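Local coordinates for protein C2 toxin component I (Clostridium botulinum, PDB 2J3X) that catalyses the ADP-ribosylation of actin as the enzymatic component of the binary C2 toxin, at residues A[147-152]-A[164-169]; A[175-180]-A[184-189]. The protein carries 2 engineered substitutions. All blocks are in the same frame, centred on the assembly; numbering follows the deposited sequence.

Contact 1: residues A[147-152]-A[164-169]; sequences ISLGLN and VKTRVP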
# COMPACT_ATOMS: atom_id res chain seq x y z
N ILE A 147 -1.32 -10.57 -6.47
CA ILE A 147 -2.07 -9.96 -7.56
C ILE A 147 -2.39 -11.05 -8.58
O ILE A 147 -1.59 -12.01 -8.76
CB ILE A 147 -1.28 -8.74 -8.11
CG1 ILE A 147 -2.13 -7.84 -9.01
CG2 ILE A 147 0.01 -9.20 -8.80
CD1 ILE A 147 -1.35 -6.59 -9.50
N SER A 148 -3.58 -11.00 -9.17
CA SER A 148 -4.00 -12.02 -10.14
C SER A 148 -4.03 -11.36 -11.50
O SER A 148 -4.43 -10.21 -11.61
CB SER A 148 -5.40 -12.51 -9.81
OG SER A 148 -5.42 -13.21 -8.56
N LEU A 149 -3.59 -12.07 -12.54
CA LEU A 149 -3.64 -11.53 -13.90
C LEU A 149 -4.56 -12.42 -14.73
O LEU A 149 -4.15 -13.55 -15.08
CB LEU A 149 -2.25 -11.52 -14.52
CG LEU A 149 -2.21 -10.86 -15.91
CD1 LEU A 149 -2.06 -9.31 -15.91
CD2 LEU A 149 -1.04 -11.47 -16.76
N GLY A 150 -5.80 -11.97 -14.97
CA GLY A 150 -6.78 -12.77 -15.76
C GLY A 150 -6.33 -12.79 -17.21
O GLY A 150 -5.92 -11.77 -17.74
N LEU A 151 -6.39 -13.96 -17.85
CA LEU A 151 -5.76 -14.09 -19.16
C LEU A 151 -6.68 -13.86 -20.33
O LEU A 151 -6.20 -13.69 -21.46
CB LEU A 151 -5.07 -15.47 -19.32
CG LEU A 151 -3.92 -15.62 -18.32
CD1 LEU A 151 -3.28 -17.00 -18.49
CD2 LEU A 151 -2.89 -14.52 -18.47
N ASN A 152 -7.99 -13.83 -20.09
CA ASN A 152 -8.89 -13.52 -21.20
C ASN A 152 -10.15 -12.82 -20.71
O ASN A 152 -10.28 -12.55 -19.49
CB ASN A 152 -9.23 -14.77 -22.06
CG ASN A 152 -10.00 -15.83 -21.29
OD1 ASN A 152 -10.76 -15.51 -20.37
ND2 ASN A 152 -9.79 -17.12 -21.63
N VAL A 164 -8.41 -3.08 -15.86
CA VAL A 164 -7.05 -2.66 -15.85
C VAL A 164 -6.18 -3.69 -16.54
O VAL A 164 -6.08 -4.80 -16.06
CB VAL A 164 -6.57 -2.47 -14.36
CG1 VAL A 164 -5.13 -1.93 -14.31
CG2 VAL A 164 -7.54 -1.49 -13.64
N LYS A 165 -5.61 -3.30 -17.67
CA LYS A 165 -4.79 -4.22 -18.53
C LYS A 165 -3.32 -3.84 -18.33
O LYS A 165 -2.99 -2.65 -18.25
CB LYS A 165 -5.18 -4.01 -20.00
CG LYS A 165 -4.54 -4.99 -20.96
CD LYS A 165 -5.10 -4.77 -22.38
CE LYS A 165 -4.48 -5.71 -23.34
NZ LYS A 165 -5.13 -5.38 -24.68
N THR A 166 -2.45 -4.84 -18.18
CA THR A 166 -1.05 -4.59 -17.97
C THR A 166 -0.23 -5.68 -18.65
O THR A 166 -0.76 -6.64 -19.16
CB THR A 166 -0.69 -4.49 -16.45
OG1 THR A 166 0.63 -3.95 -16.32
CG2 THR A 166 -0.75 -5.86 -15.79
N ARG A 167 1.07 -5.49 -18.66
CA ARG A 167 2.04 -6.48 -19.16
C ARG A 167 3.00 -6.83 -18.03
O ARG A 167 3.65 -5.94 -17.45
CB ARG A 167 2.79 -5.82 -20.32
CG ARG A 167 3.95 -6.61 -20.93
CD ARG A 167 4.37 -5.87 -22.19
NE ARG A 167 5.17 -6.74 -23.05
CZ ARG A 167 4.95 -7.02 -24.34
NH1 ARG A 167 3.92 -6.50 -25.02
NH2 ARG A 167 5.78 -7.85 -24.95
N VAL A 168 3.11 -8.12 -17.70
CA VAL A 168 4.05 -8.56 -16.70
C VAL A 168 5.34 -8.96 -17.42
O VAL A 168 5.30 -9.77 -18.35
CB VAL A 168 3.52 -9.82 -15.98
CG1 VAL A 168 4.50 -10.25 -14.87
CG2 VAL A 168 2.09 -9.56 -15.47
N PRO A 169 6.48 -8.39 -16.97
CA PRO A 169 7.78 -8.72 -17.60
C PRO A 169 8.26 -10.15 -17.46
O PRO A 169 8.05 -10.79 -16.43
CB PRO A 169 8.74 -7.73 -16.91
CG PRO A 169 7.83 -6.59 -16.48
CD PRO A 169 6.63 -7.34 -15.96
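Leu149 on strand 147-150 meets Thr166 and Val168 on strand 162-168 within the mixed beta sheet of an ADP-ribosyltransferase-type domain. These two strands are not sheet partners: strand 98-102 lies between them in the strand order. The backbones stay well apart, with Leu149 CA 8.5 Å from Thr166 CA, and no hydrogen bond crosses. The contact is made entirely by methyl groups and buries a modest 113 Å².

Leu149 does most of the reaching. Its CG lies anti to the backbone N (chi1 -176°), which carries both methyls toward strand 162-168. CD1 touches Thr166 CG2 at 3.7 Å, the two side chains meeting at a slant. CD2 settles against Val168 CG2 at 3.9 Å, while CD1 stays 4.2 Å from that same Val168 CG2, so a single valine methyl is met by both branches of the leucine. The Leu149 and Val168 side chains run past each other in opposite senses rather than meeting end-on. Thr166 presents its two branches to different partners: the methyl goes to Leu149, while OG1, anti to the backbone N (chi1 -167°), hydrogen-bonds to Gly213 O, so the buried hydroxyl has its partner on strand 206-216 while the methyl serves the apolar contact.

All three touching residues are buried. Thr166 also packs on Val102 of strand 98-102, and both Thr166 and Val168 lie against Leu215 of strand 206-216. On the other flank, Leu149 rests on Leu185 and Val168 on Leu187, joining this cluster to strand 183-187.

Contact 2: residues A[175-180]-A[184-189]; sequences GVLNDK and SLLLNQ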
# COMPACT_ATOMS: atom_id res chain seq x y z
N GLY A 175 2.58 -18.08 -10.60
CA GLY A 175 1.85 -19.31 -10.50
C GLY A 175 0.71 -19.20 -11.47
O GLY A 175 0.49 -18.14 -12.07
N VAL A 176 0.02 -20.32 -11.64
CA VAL A 176 -1.16 -20.36 -12.50
C VAL A 176 -2.32 -20.94 -11.75
O VAL A 176 -2.20 -21.98 -11.07
CB VAL A 176 -0.90 -21.16 -13.82
CG1 VAL A 176 -2.22 -21.24 -14.64
CG2 VAL A 176 0.21 -20.45 -14.63
N LEU A 177 -3.46 -20.25 -11.87
CA LEU A 177 -4.67 -20.71 -11.25
C LEU A 177 -5.77 -20.84 -12.29
O LEU A 177 -5.79 -20.07 -13.24
CB LEU A 177 -5.12 -19.66 -10.25
CG LEU A 177 -4.23 -19.37 -9.03
CD1 LEU A 177 -4.98 -18.35 -8.18
CD2 LEU A 177 -3.86 -20.66 -8.24
N ASN A 178 -6.72 -21.76 -12.12
CA ASN A 178 -7.91 -21.66 -13.01
C ASN A 178 -9.18 -22.13 -12.35
O ASN A 178 -9.12 -22.89 -11.40
CB ASN A 178 -7.72 -22.51 -14.25
CG ASN A 178 -7.87 -23.97 -13.94
OD1 ASN A 178 -7.03 -24.55 -13.27
ND2 ASN A 178 -9.00 -24.56 -14.36
N ASP A 179 -10.32 -21.67 -12.84
CA ASP A 179 -11.57 -22.32 -12.47
C ASP A 179 -12.20 -22.90 -13.73
O ASP A 179 -11.48 -23.26 -14.69
CB ASP A 179 -12.50 -21.38 -11.72
CG ASP A 179 -12.84 -20.13 -12.50
OD1 ASP A 179 -12.67 -20.15 -13.73
OD2 ASP A 179 -13.27 -19.12 -11.88
N LYS A 180 -13.52 -22.99 -13.78
CA LYS A 180 -14.10 -23.55 -14.99
C LYS A 180 -13.87 -22.64 -16.19
O LYS A 180 -13.48 -23.14 -17.24
CB LYS A 180 -15.60 -23.96 -14.85
CG LYS A 180 -16.13 -24.80 -16.05
CD LYS A 180 -17.70 -24.83 -16.18
CE LYS A 180 -18.32 -26.00 -15.39
NZ LYS A 180 -18.15 -25.92 -13.87
N SER A 184 -5.76 -17.62 -14.78
CA SER A 184 -5.05 -16.44 -14.25
C SER A 184 -3.63 -16.78 -13.83
O SER A 184 -3.32 -17.91 -13.41
CB SER A 184 -5.78 -15.84 -13.02
OG SER A 184 -7.11 -15.50 -13.33
N LEU A 185 -2.76 -15.80 -13.93
CA LEU A 185 -1.46 -15.93 -13.24
C LEU A 185 -1.66 -15.41 -11.82
O LEU A 185 -2.51 -14.56 -11.57
CB LEU A 185 -0.36 -15.12 -13.88
CG LEU A 185 -0.14 -15.24 -15.41
CD1 LEU A 185 1.07 -14.53 -15.88
CD2 LEU A 185 -0.09 -16.75 -15.79
N LEU A 186 -0.82 -15.89 -10.91
CA LEU A 186 -0.77 -15.37 -9.56
C LEU A 186 0.62 -14.78 -9.44
O LEU A 186 1.61 -15.46 -9.76
CB LEU A 186 -0.95 -16.53 -8.56
CG LEU A 186 -1.07 -15.99 -7.12
CD1 LEU A 186 -2.32 -15.15 -6.95
CD2 LEU A 186 -1.07 -17.17 -6.16
N LEU A 187 0.73 -13.53 -8.98
CA LEU A 187 2.05 -12.91 -8.84
C LEU A 187 2.25 -12.49 -7.37
O LEU A 187 1.29 -12.50 -6.60
CB LEU A 187 2.22 -11.68 -9.76
CG LEU A 187 1.72 -11.82 -11.19
CD1 LEU A 187 1.86 -10.44 -11.85
CD2 LEU A 187 2.55 -12.85 -11.94
N ASN A 188 3.50 -12.17 -7.00
CA ASN A 188 3.89 -11.85 -5.64
C ASN A 188 3.05 -10.71 -5.07
O ASN A 188 2.48 -9.85 -5.80
CB ASN A 188 5.36 -11.40 -5.65
CG ASN A 188 6.31 -12.56 -5.81
OD1 ASN A 188 5.95 -13.69 -5.50
ND2 ASN A 188 7.55 -12.28 -6.17
N GLN A 189 3.04 -10.64 -3.74
CA GLN A 189 2.44 -9.53 -3.04
C GLN A 189 3.22 -8.24 -3.33
O GLN A 189 4.44 -8.26 -3.61
CB GLN A 189 2.63 -9.77 -1.53
CG GLN A 189 1.86 -10.97 -0.97
CD GLN A 189 1.79 -10.88 0.55
OE1 GLN A 189 2.22 -11.80 1.22
NE2 GLN A 189 1.23 -9.76 1.10
O HOH W 1 -8.55 -17.97 -12.89
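Val176 and Leu185 face each other as the non-hydrogen-bonded pair of an antiparallel hairpin, with hydrogen-bonded pairs on either side of them: Gly175 with Leu186, and Leu177 with Ser184. Here the backbones are tightly knit. Leu177 N donates to Ser184 O at 2.8 Å, almost straight at 174°, and Ser184 N returns a bond to Leu177 O. At the other pair, Gly175 N bonds to Leu186 O, and Leu186 N approaches Gly175 O from well above its carbonyl plane, 54° out of it, though the length is still 2.9 Å. Between the pairs, Leu185 CA makes a CA-H...O contact of 3.2 Å with Gly175 O.

On the Val176 face, the leucine CG is turned anti to its own carbonyl carbon (chi1 -50°), which brings Leu185 CD2 to 3.9 Å from Val176 CG2 and to 4.0 Å from Gly175 O. Trp21 of helix 15-30 packs on both residues, closing this buried side. On the other face, Leu186 is buried too, against Leu44, Phe146 and, from helix 77-90, Ile85. Looseness is confined to the Leu177/Ser184 end: Leu177 CD1 comes only to 4.3 Å from Leu186 CD1, Leu177 and Ser184 are partly exposed, and a water sits 2.9 Å from Ser184 OG, with a long, weak bond to Leu177 O. Beyond them the chain turns; Asn178 ND2 bonds to Asp179 O, and Asp179 forms a salt bridge with Lys47.

This is a twisted beta hairpin, residues 179-182 joining its strands, placed so that strand 175-178 forms the outer edge of the mixed sheet within the chain.

How the contacts relate
Contacts 1 and 2 belong to one sheet and meet where strand 147-150 pairs with strand 183-187: Leu149 O lies 2.9 Å from Leu185 N and Ile147 O lies 2.8 Å from Leu187 N, both probable hydrogen bonds. Their centres are about 10 Å apart. Contact 1 bridges strands that are not neighbours, so side chains must span the gap, and its chemistry is purely apolar. Contact 2, between adjacent strands at the sheet's edge, covers 308 Å² and is held mainly by backbone hydrogen bonds, with water reaching its partly exposed end. Strands 147-150 and 183-187, one from each contact, lie side by side and join the edge hairpin to the sheet's interior.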